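Local coordinates for glycosyl hydrolases family 2, sugar binding domain protein (Bacteroides uniformis str. 3978 T3 ii, PDB 6D1P) that probably hydrolyses O-glycosidic bonds as a beta-glucuronidase of glycoside hydrolase family 2 in a human gut bacterium, at residues D180-N185 against P388-G393; E175-D180 against N401-M406; E428-G433 against I465-F470. One frame throughout, in Å; residues are numbered along the deposited sequence.

Contact 1 of 3, residues D180-N185 against P388-G393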
loop_
_atom_site.group_PDB
_atom_site.type_symbol
_atom_site.label_atom_id
_atom_site.label_comp_id
_atom_site.label_asym_id
_atom_site.label_seq_id
_atom_site.Cartn_x
_atom_site.Cartn_y
_atom_site.Cartn_z
ATOM N N ASP A 180 -11.655 -15.714 -0.706
ATOM C CA ASP A 180 -10.229 -15.450 -0.853
ATOM C C ASP A 180 -9.387 -16.720 -0.798
ATOM O O ASP A 180 -8.167 -16.649 -0.965
ATOM C CB ASP A 180 -9.755 -14.462 0.217
ATOM C CG ASP A 180 -10.042 -13.009 -0.162
ATOM O OD1 ASP A 180 -9.383 -12.484 -1.092
ATOM O OD2 ASP A 180 -10.937 -12.406 0.461
ATOM N N MET A 181 -9.982 -17.877 -0.545
ATOM C CA MET A 181 -9.237 -19.108 -0.748
ATOM C C MET A 181 -9.086 -19.465 -2.227
ATOM O O MET A 181 -8.338 -20.396 -2.544
ATOM C CB MET A 181 -9.910 -20.237 0.023
ATOM C CG MET A 181 -10.071 -19.924 1.513
ATOM S SD MET A 181 -10.748 -21.290 2.467
ATOM C CE MET A 181 -9.356 -22.425 2.416
ATOM N N SER A 182 -9.750 -18.733 -3.128
ATOM C CA SER A 182 -9.680 -19.001 -4.557
ATOM C C SER A 182 -8.263 -18.834 -5.084
ATOM O O SER A 182 -7.481 -18.015 -4.586
ATOM C CB SER A 182 -10.612 -18.065 -5.325
ATOM O OG SER A 182 -11.971 -18.352 -5.040
ATOM N N ASP A 183 -7.955 -19.603 -6.131
ATOM C CA ASP A 183 -6.660 -19.573 -6.811
ATOM C C ASP A 183 -6.597 -18.499 -7.911
ATOM O O ASP A 183 -6.074 -18.720 -9.013
ATOM C CB ASP A 183 -6.371 -20.970 -7.349
ATOM C CG ASP A 183 -4.949 -21.133 -7.869
ATOM O OD1 ASP A 183 -3.996 -20.626 -7.243
ATOM O OD2 ASP A 183 -4.792 -21.818 -8.914
ATOM N N PHE A 184 -7.138 -17.316 -7.635
ATOM C CA PHE A 184 -7.002 -16.153 -8.507
ATOM C C PHE A 184 -7.157 -14.910 -7.645
ATOM O O PHE A 184 -7.602 -14.987 -6.494
ATOM C CB PHE A 184 -8.022 -16.191 -9.663
ATOM C CG PHE A 184 -9.465 -16.181 -9.217
ATOM C CD1 PHE A 184 -10.123 -17.370 -8.891
ATOM C CD2 PHE A 184 -10.179 -14.999 -9.161
ATOM C CE1 PHE A 184 -11.470 -17.377 -8.497
ATOM C CE2 PHE A 184 -11.529 -14.986 -8.761
ATOM C CZ PHE A 184 -12.171 -16.190 -8.431
ATOM N N ASN A 185 -6.753 -13.756 -8.189
ATOM C CA ASN A 185 -6.893 -12.503 -7.440
ATOM C C ASN A 185 -8.329 -12.016 -7.523
ATOM O O ASN A 185 -8.965 -12.131 -8.576
ATOM C CB ASN A 185 -5.971 -11.403 -7.966
ATOM C CG ASN A 185 -4.497 -11.770 -7.886
ATOM O OD1 ASN A 185 -3.850 -12.021 -8.915
ATOM N ND2 ASN A 185 -3.950 -11.769 -6.675
ATOM N N PRO A 388 -19.345 -16.869 -9.141
ATOM C CA PRO A 388 -18.128 -17.057 -8.343
ATOM C C PRO A 388 -18.384 -17.615 -6.946
ATOM O O PRO A 388 -17.727 -17.197 -5.982
ATOM C CB PRO A 388 -17.513 -15.644 -8.304
ATOM C CG PRO A 388 -18.617 -14.713 -8.589
ATOM C CD PRO A 388 -19.744 -15.448 -9.229
ATOM N N TRP A 389 -19.322 -18.561 -6.819
ATOM C CA TRP A 389 -19.418 -19.369 -5.600
ATOM C C TRP A 389 -18.280 -20.388 -5.660
ATOM O O TRP A 389 -18.428 -21.530 -6.104
ATOM C CB TRP A 389 -20.783 -20.036 -5.473
ATOM C CG TRP A 389 -20.989 -20.631 -4.116
ATOM C CD1 TRP A 389 -20.292 -20.332 -2.985
ATOM C CD2 TRP A 389 -21.939 -21.636 -3.745
ATOM N NE1 TRP A 389 -20.745 -21.079 -1.936
ATOM C CE2 TRP A 389 -21.761 -21.887 -2.372
ATOM C CE3 TRP A 389 -22.924 -22.342 -4.437
ATOM C CZ2 TRP A 389 -22.534 -22.817 -1.672
ATOM C CZ3 TRP A 389 -23.689 -23.267 -3.748
ATOM C CH2 TRP A 389 -23.489 -23.498 -2.374
ATOM N N CYS A 390 -17.112 -19.951 -5.210
ATOM C CA CYS A 390 -15.855 -20.647 -5.467
ATOM C C CYS A 390 -15.093 -20.770 -4.150
ATOM O O CYS A 390 -14.459 -19.806 -3.709
ATOM C CB CYS A 390 -15.056 -19.895 -6.529
ATOM S SG CYS A 390 -13.458 -20.577 -6.964
ATOM N N ARG A 391 -15.177 -21.958 -3.533
ATOM C CA ARG A 391 -14.483 -22.340 -2.303
ATOM C C ARG A 391 -15.032 -21.652 -1.053
ATOM O O ARG A 391 -15.765 -20.657 -1.144
ATOM C CB ARG A 391 -12.977 -22.075 -2.396
ATOM C CG ARG A 391 -12.245 -22.951 -3.422
ATOM C CD ARG A 391 -10.738 -22.701 -3.440
ATOM N NE ARG A 391 -10.111 -23.609 -4.397
ATOM C CZ ARG A 391 -8.807 -23.663 -4.658
ATOM N NH1 ARG A 391 -7.956 -22.842 -4.034
ATOM N NH2 ARG A 391 -8.352 -24.550 -5.550
ATOM N N GLY A 392 -14.741 -22.249 0.111
ATOM C CA GLY A 392 -14.829 -21.594 1.400
ATOM C C GLY A 392 -15.976 -22.036 2.282
ATOM O O GLY A 392 -15.919 -21.811 3.499
ATOM N N GLY A 393 -17.014 -22.645 1.712
ATOM C CA GLY A 393 -18.181 -23.024 2.476
ATOM C C GLY A 393 -19.405 -22.249 2.040
ATOM O O GLY A 393 -19.742 -22.222 0.855
#

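Contact 2 of 3, residues E175-D180 against N401-M406. With K (potassium ion), chain K.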
loop_
_atom_site.group_PDB
_atom_site.type_symbol
_atom_site.label_atom_id
_atom_site.label_comp_id
_atom_site.label_asym_id
_atom_site.label_seq_id
_atom_site.Cartn_x
_atom_site.Cartn_y
_atom_site.Cartn_z
ATOM N N GLU A 175 -17.957 -12.722 3.732
ATOM C CA GLU A 175 -19.380 -12.765 3.423
ATOM C C GLU A 175 -19.675 -12.325 1.995
ATOM O O GLU A 175 -20.834 -12.050 1.659
ATOM C CB GLU A 175 -20.159 -11.902 4.425
ATOM C CG GLU A 175 -20.129 -12.442 5.850
ATOM C CD GLU A 175 -20.885 -13.782 6.029
ATOM O OE1 GLU A 175 -21.791 -14.117 5.218
ATOM O OE2 GLU A 175 -20.578 -14.503 7.011
ATOM N N MET A 176 -18.643 -12.241 1.165
ATOM C CA MET A 176 -18.751 -11.892 -0.243
ATOM C C MET A 176 -18.137 -13.018 -1.072
ATOM O O MET A 176 -17.061 -13.524 -0.737
ATOM C CB MET A 176 -18.037 -10.557 -0.511
ATOM C CG MET A 176 -18.226 -9.994 -1.902
ATOM S SD MET A 176 -17.294 -8.468 -2.120
ATOM C CE MET A 176 -15.607 -9.068 -2.140
ATOM N N ILE A 177 -18.816 -13.424 -2.139
ATOM C CA ILE A 177 -18.234 -14.419 -3.043
ATOM C C ILE A 177 -17.486 -13.643 -4.118
ATOM O O ILE A 177 -17.889 -12.512 -4.435
ATOM C CB ILE A 177 -19.299 -15.356 -3.650
ATOM C CG1 ILE A 177 -20.409 -14.579 -4.360
ATOM C CG2 ILE A 177 -19.919 -16.274 -2.596
ATOM C CD1 ILE A 177 -21.251 -15.476 -5.269
ATOM N N PRO A 178 -16.382 -14.181 -4.691
ATOM C CA PRO A 178 -15.770 -15.472 -4.358
ATOM C C PRO A 178 -14.926 -15.427 -3.110
ATOM O O PRO A 178 -14.595 -14.363 -2.614
ATOM C CB PRO A 178 -14.869 -15.745 -5.560
ATOM C CG PRO A 178 -14.377 -14.363 -5.922
ATOM C CD PRO A 178 -15.618 -13.489 -5.749
ATOM N N SER A 179 -14.516 -16.596 -2.652
ATOM C CA SER A 179 -13.717 -16.707 -1.449
ATOM C C SER A 179 -12.275 -16.341 -1.709
ATOM O O SER A 179 -11.699 -16.690 -2.752
ATOM C CB SER A 179 -13.766 -18.130 -0.915
ATOM O OG SER A 179 -12.648 -18.372 -0.096
ATOM N N ASP A 180 -11.655 -15.714 -0.706
ATOM C CA ASP A 180 -10.229 -15.450 -0.853
ATOM C C ASP A 180 -9.387 -16.720 -0.798
ATOM O O ASP A 180 -8.167 -16.649 -0.965
ATOM C CB ASP A 180 -9.755 -14.462 0.217
ATOM C CG ASP A 180 -10.042 -13.009 -0.162
ATOM O OD1 ASP A 180 -9.383 -12.484 -1.092
ATOM O OD2 ASP A 180 -10.937 -12.406 0.461
ATOM N N ASN A 401 -27.694 -14.027 -0.951
ATOM C CA ASN A 401 -28.350 -13.115 -1.872
ATOM C C ASN A 401 -27.418 -12.674 -2.981
ATOM O O ASN A 401 -27.876 -12.426 -4.097
ATOM C CB ASN A 401 -28.891 -11.902 -1.118
ATOM C CG ASN A 401 -30.280 -12.149 -0.574
ATOM O OD1 ASN A 401 -31.019 -12.991 -1.097
ATOM N ND2 ASN A 401 -30.640 -11.435 0.488
ATOM N N GLN A 402 -26.124 -12.539 -2.696
ATOM C CA GLN A 402 -25.206 -12.160 -3.762
ATOM C C GLN A 402 -25.118 -13.268 -4.807
ATOM O O GLN A 402 -25.109 -12.997 -6.011
ATOM C CB GLN A 402 -23.815 -11.818 -3.202
ATOM C CG GLN A 402 -22.798 -11.554 -4.333
ATOM C CD GLN A 402 -21.362 -11.366 -3.857
ATOM O OE1 GLN A 402 -21.052 -11.527 -2.672
ATOM N NE2 GLN A 402 -20.481 -11.008 -4.782
ATOM N N ALA A 403 -25.101 -14.525 -4.368
ATOM C CA ALA A 403 -25.079 -15.632 -5.319
ATOM C C ALA A 403 -26.366 -15.687 -6.140
ATOM O O ALA A 403 -26.319 -15.842 -7.372
ATOM C CB ALA A 403 -24.841 -16.949 -4.579
ATOM N N ARG A 404 -27.525 -15.531 -5.487
ATOM C CA ARG A 404 -28.775 -15.491 -6.243
ATOM C C ARG A 404 -28.781 -14.315 -7.207
ATOM O O ARG A 404 -29.222 -14.445 -8.358
ATOM C CB ARG A 404 -29.977 -15.388 -5.307
ATOM C CG ARG A 404 -30.103 -16.498 -4.296
ATOM C CD ARG A 404 -31.168 -16.129 -3.266
ATOM N NE ARG A 404 -31.405 -17.183 -2.288
ATOM C CZ ARG A 404 -31.267 -17.034 -0.971
ATOM N NH1 ARG A 404 -30.898 -15.857 -0.443
ATOM N NH2 ARG A 404 -31.515 -18.069 -0.168
ATOM N N ARG A 405 -28.282 -13.158 -6.759
ATOM C CA ARG A 405 -28.269 -11.988 -7.624
ATOM C C ARG A 405 -27.318 -12.176 -8.800
ATOM O O ARG A 405 -27.650 -11.811 -9.936
ATOM C CB ARG A 405 -27.875 -10.752 -6.820
ATOM C CG ARG A 405 -27.951 -9.455 -7.595
ATOM C CD ARG A 405 -27.729 -8.262 -6.653
ATOM N NE ARG A 405 -26.378 -8.229 -6.100
ATOM C CZ ARG A 405 -26.077 -8.486 -4.829
ATOM N NH1 ARG A 405 -27.046 -8.786 -3.975
ATOM N NH2 ARG A 405 -24.808 -8.420 -4.405
ATOM N N MET A 406 -26.127 -12.724 -8.559
ATOM C CA MET A 406 -25.183 -12.837 -9.667
ATOM C C MET A 406 -25.615 -13.930 -10.645
ATOM O O MET A 406 -25.470 -13.769 -11.862
ATOM C CB MET A 406 -23.766 -13.064 -9.135
ATOM C CG MET A 406 -23.232 -11.839 -8.386
ATOM S SD MET A 406 -21.497 -11.920 -7.892
ATOM C CE MET A 406 -20.646 -11.509 -9.415
HETATM K K K K . -14.593 -13.159 -0.332
HETATM O O HOH W 1 -22.199 -9.979 -0.532
HETATM O O HOH W 2 -13.226 -15.102 1.789
HETATM O O HOH W 3 -12.937 -11.139 -0.031
#

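Contact 3 of 3, residues E428-G433 against I465-F470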
loop_
_atom_site.group_PDB
_atom_site.type_symbol
_atom_site.label_atom_id
_atom_site.label_comp_id
_atom_site.label_asym_id
_atom_site.label_seq_id
_atom_site.Cartn_x
_atom_site.Cartn_y
_atom_site.Cartn_z
ATOM N N GLU A 428 -15.584 -26.098 -6.624
ATOM C CA GLU A 428 -14.958 -26.644 -5.421
ATOM C C GLU A 428 -15.678 -26.181 -4.157
ATOM O O GLU A 428 -15.079 -25.677 -3.203
ATOM C CB GLU A 428 -13.466 -26.290 -5.399
ATOM C CG GLU A 428 -12.749 -26.902 -6.625
ATOM C CD GLU A 428 -11.239 -26.732 -6.631
ATOM O OE1 GLU A 428 -10.689 -25.962 -5.797
ATOM O OE2 GLU A 428 -10.591 -27.380 -7.492
ATOM N N ASN A 429 -16.999 -26.349 -4.154
ATOM C CA ASN A 429 -17.716 -25.989 -2.937
ATOM C C ASN A 429 -17.519 -27.004 -1.812
ATOM O O ASN A 429 -18.083 -26.828 -0.733
ATOM C CB ASN A 429 -19.198 -25.800 -3.241
ATOM C CG ASN A 429 -19.434 -24.699 -4.246
ATOM O OD1 ASN A 429 -19.773 -24.969 -5.400
ATOM N ND2 ASN A 429 -19.246 -23.447 -3.826
ATOM N N ASP A 430 -16.749 -28.055 -2.033
ATOM C CA ASP A 430 -16.364 -28.946 -0.960
ATOM C C ASP A 430 -15.118 -28.468 -0.213
ATOM O O ASP A 430 -14.631 -29.191 0.662
ATOM C CB ASP A 430 -16.117 -30.342 -1.519
ATOM C CG ASP A 430 -15.017 -30.355 -2.570
ATOM O OD1 ASP A 430 -14.444 -29.267 -2.858
ATOM O OD2 ASP A 430 -14.722 -31.457 -3.099
ATOM N N TRP A 431 -14.574 -27.293 -0.555
ATOM C CA TRP A 431 -13.360 -26.791 0.082
ATOM C C TRP A 431 -13.737 -25.892 1.264
ATOM O O TRP A 431 -14.254 -24.788 1.044
ATOM C CB TRP A 431 -12.520 -26.023 -0.929
ATOM C CG TRP A 431 -11.098 -25.887 -0.552
ATOM C CD1 TRP A 431 -10.613 -25.495 0.652
ATOM C CD2 TRP A 431 -9.957 -26.109 -1.393
ATOM N NE1 TRP A 431 -9.242 -25.491 0.638
ATOM C CE2 TRP A 431 -8.808 -25.853 -0.611
ATOM C CE3 TRP A 431 -9.791 -26.504 -2.723
ATOM C CZ2 TRP A 431 -7.513 -25.978 -1.115
ATOM C CZ3 TRP A 431 -8.499 -26.641 -3.216
ATOM C CH2 TRP A 431 -7.380 -26.389 -2.413
ATOM N N PRO A 432 -13.535 -26.321 2.506
ATOM C CA PRO A 432 -13.919 -25.511 3.670
ATOM C C PRO A 432 -12.838 -24.524 4.107
ATOM O O PRO A 432 -11.685 -24.613 3.706
ATOM C CB PRO A 432 -14.110 -26.569 4.768
ATOM C CG PRO A 432 -13.159 -27.626 4.411
ATOM C CD PRO A 432 -13.169 -27.695 2.894
ATOM N N GLY A 433 -13.233 -23.601 4.988
ATOM C CA GLY A 433 -12.233 -22.832 5.707
ATOM C C GLY A 433 -12.552 -21.384 6.016
ATOM O O GLY A 433 -11.965 -20.792 6.936
ATOM N N ILE A 465 -21.715 -27.943 -12.147
ATOM C CA ILE A 465 -20.740 -27.519 -11.141
ATOM C C ILE A 465 -19.495 -28.379 -11.300
ATOM O O ILE A 465 -19.484 -29.357 -12.048
ATOM C CB ILE A 465 -21.246 -27.618 -9.686
ATOM C CG1 ILE A 465 -21.581 -29.076 -9.339
ATOM C CG2 ILE A 465 -22.397 -26.645 -9.435
ATOM C CD1 ILE A 465 -22.080 -29.300 -7.914
ATOM N N ARG A 466 -18.446 -28.010 -10.564
ATOM C CA ARG A 466 -17.177 -28.728 -10.576
ATOM C C ARG A 466 -16.747 -29.065 -9.152
ATOM O O ARG A 466 -16.715 -28.185 -8.284
ATOM C CB ARG A 466 -16.061 -27.921 -11.275
ATOM C CG ARG A 466 -14.771 -28.749 -11.404
ATOM C CD ARG A 466 -13.554 -28.029 -11.956
ATOM N NE ARG A 466 -12.386 -28.866 -11.714
ATOM C CZ ARG A 466 -11.657 -28.811 -10.607
ATOM N NH1 ARG A 466 -11.959 -27.918 -9.677
ATOM N NH2 ARG A 466 -10.631 -29.632 -10.429
ATOM N N ARG A 467 -16.418 -30.338 -8.921
ATOM C CA ARG A 467 -15.796 -30.824 -7.688
ATOM C C ARG A 467 -16.636 -30.475 -6.456
ATOM O O ARG A 467 -16.305 -29.584 -5.673
ATOM C CB ARG A 467 -14.379 -30.274 -7.516
ATOM C CG ARG A 467 -13.496 -31.198 -6.718
ATOM C CD ARG A 467 -12.250 -30.525 -6.224
ATOM N NE ARG A 467 -12.464 -29.944 -4.896
ATOM C CZ ARG A 467 -11.475 -29.580 -4.085
ATOM N NH1 ARG A 467 -10.225 -29.740 -4.486
ATOM N NH2 ARG A 467 -11.727 -29.080 -2.871
ATOM N N CYS A 468 -17.733 -31.214 -6.301
ATOM C CA CYS A 468 -18.486 -31.204 -5.043
ATOM C C CYS A 468 -19.296 -32.503 -5.039
ATOM O O CYS A 468 -20.454 -32.517 -5.461
ATOM C CB CYS A 468 -19.382 -29.994 -4.888
ATOM S SG CYS A 468 -20.146 -29.945 -3.222
ATOM N N GLU A 469 -18.663 -33.584 -4.576
ATOM C CA GLU A 469 -19.255 -34.905 -4.767
ATOM C C GLU A 469 -20.611 -35.020 -4.082
ATOM O O GLU A 469 -21.522 -35.651 -4.627
ATOM C CB GLU A 469 -18.310 -35.998 -4.275
ATOM C CG GLU A 469 -17.053 -36.145 -5.122
ATOM C CD GLU A 469 -17.324 -36.430 -6.618
ATOM O OE1 GLU A 469 -16.785 -35.678 -7.470
ATOM O OE2 GLU A 469 -18.049 -37.413 -6.935
ATOM N N PHE A 470 -20.781 -34.388 -2.908
ATOM C CA PHE A 470 -22.050 -34.497 -2.191
ATOM C C PHE A 470 -23.148 -33.608 -2.764
ATOM O O PHE A 470 -24.254 -33.577 -2.208
ATOM C CB PHE A 470 -21.859 -34.206 -0.691
ATOM C CG PHE A 470 -21.396 -32.801 -0.362
ATOM C CD1 PHE A 470 -20.072 -32.552 -0.032
ATOM C CD2 PHE A 470 -22.288 -31.746 -0.322
ATOM C CE1 PHE A 470 -19.635 -31.265 0.295
ATOM C CE2 PHE A 470 -21.857 -30.459 0.011
ATOM C CZ PHE A 470 -20.526 -30.224 0.305
HETATM O O HOH W 4 -18.643 -27.207 -6.424
HETATM O O HOH W 5 -16.178 -33.457 -3.440
#

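Contact 1 of 3, residues D180-N185 against P388-G393
Arg-391 and Met-181 meet in a largely buried loop-to-loop contact between two domains. Residues 388-393 follow strand 382-386 of the TIM barrel, at the C-terminal end of its strands, where barrel enzymes hold their active sites. Residues 180-185 lie in the loop between strands 162-169 and 194-199 of the sugar binding domain. The touching parts run in nearly opposite directions, 153° apart. Arg-391 NH1 donates to the backbone O of Met-181 at 2.9 Å, with an N-H...O angle of 152°. The oxygen sits at the edge of the guanidinium, in its plane. The side chain reaches it fully extended from CG to NE, with CG beside the backbone N (chi1 -66°). On the way, Arg-391 CD passes 3.4 Å from the same Met-181 O. NH2 of Arg-391 forms a salt bridge to Glu-428, and the head makes a cation-pi contact with Trp-431. With an alanine here the guanidinium is gone, which is likely to leave Met-181 O without this donor and Glu-428 without one of its charge partners. Met-181 SD lies 4.2 Å from Gly-392 CA. Gly-392 has backbone angles at which a CB would press on the carbonyl O of Arg-391. Met-181 also packs on Glu-59 of the second subunit. Ser-182 CB touches Cys-390 SG at 4.1 Å, while Ser-182 OG is hydrogen-bonded within its own loop to Ser-179 O. The carboxylate of Asp-183 turns away and bonds to Thr-583 and Asn-595. Phe-184 closes the far end with a sulfur-aromatic contact. Cys-390 SG comes at the edge of its ring, near the ring plane, 4.1 Å from Phe-184 CE1.

Contact 2 of 3, residues E175-D180 against N401-M406
The loop at Met-176 and Ile-177 passes the helix at Gln-402 and Ala-403, and the CA atoms of Ile-177 and Ala-403 are 7.3 Å apart. Gln-402 reaches across with an extended chain and meets the backbone of Ile-177 with both ends of its amide. Ile-177 N donates to Gln-402 OE1 at 3.0 Å, from above the plane of that carbonyl. Gln-402 NE2 returns a weak bond to Ile-177 O, and a second weak one to Met-406 SD on the next helical turn. Together they probably fix which way round the amide lies. Ile-177 CG1 rests 3.4 Å from Gln-402 CD, with CG1 set between the backbone N and the carbonyl carbon (chi1 55°). Ile-177 CD1 goes on to Ala-403 CB at 3.9 Å. Water 1 joins Gln-402 OE1 to Glu-175 O, the latter weakly. The carbonyls on both sides of Ile-177 turn to a potassium ion, bound by Met-176 O at 2.5 Å and Pro-178 O at 2.6 Å, with Asp-173 O and water completing the site. Pro-178 follows a cis peptide bond. The sugar-binding-domain loop thus lies on barrel helix 397-414, whose Ala-403 and Arg-404 pack in turn on Phe-446 of helix 440-457.

Contact 3 of 3, residues E428-G433 against I465-F470
Arg-467 grips Asp-430 side-on, its chain bent at chi3 (91°) to turn the guanidinium toward the carboxylate. Arg-467 NH2 lies 2.7 Å and Arg-467 NE 2.9 Å from Asp-430 OD1, which accepts from both and sits in the guanidinium plane. NE meets the syn lone pair of OD1, while NH2 comes from above the carboxylate plane. Glu-428 covers one face of this guanidinium, its carboxylate stacked over it at 18° between planes. Glu-428 OE2 also takes a bond from Arg-466 NH1 at 2.6 Å, nearly straight at 166°, on its anti side. Trp-431 CE3 lies 3.2 Å from Arg-467 NH2, with the ring almost parallel to the guanidinium. Glu-428, Asp-430, Arg-466 and Arg-467 form one salt-bridge network. Further out, Arg-466 NE is held by Ala-511 O. Water 5 links Asp-430 OD2 to Glu-469 N. Phe-470 CE1 touches Asp-430 CB at 4.1 Å, and Cys-468 SG lies over one face of the same Phe-470 ring. Glu-428 and Asp-430 lie on a type I turn from Glu-428 to Trp-431, which probably helps to place their side chains. The Glu-428 N to Arg-466 O bond, 2.9 Å, pairs parallel strands 420-432 and 462-466 at their C-terminal ends, the active-site end of a TIM barrel. Helix 440-457 connects these strands in a beta-alpha-beta unit and packs against Asn-429, Ile-465 and Phe-470.

How the contacts relate
Contacts 1 and 2 are buried and join the same two domains: one loop, between strands 162-169 and 194-199, touches the barrel twice, and the two contacts share Asp-180. Contact 2 uses an amide on helix 397-414 and a nearby potassium ion, while contact 1 uses an arginine in the loop before that helix. Contact 3 is partly buried, lies wholly within the barrel, and is the most charged of the three. It meets contact 1 through the Arg-391 to Glu-428 salt bridge and a probable hydrogen bond from Gly-392 N to Trp-431 O. Contacts 2 and 3 do not touch. Contacts 1 and 3 both reach the second subunit, at Pro-58.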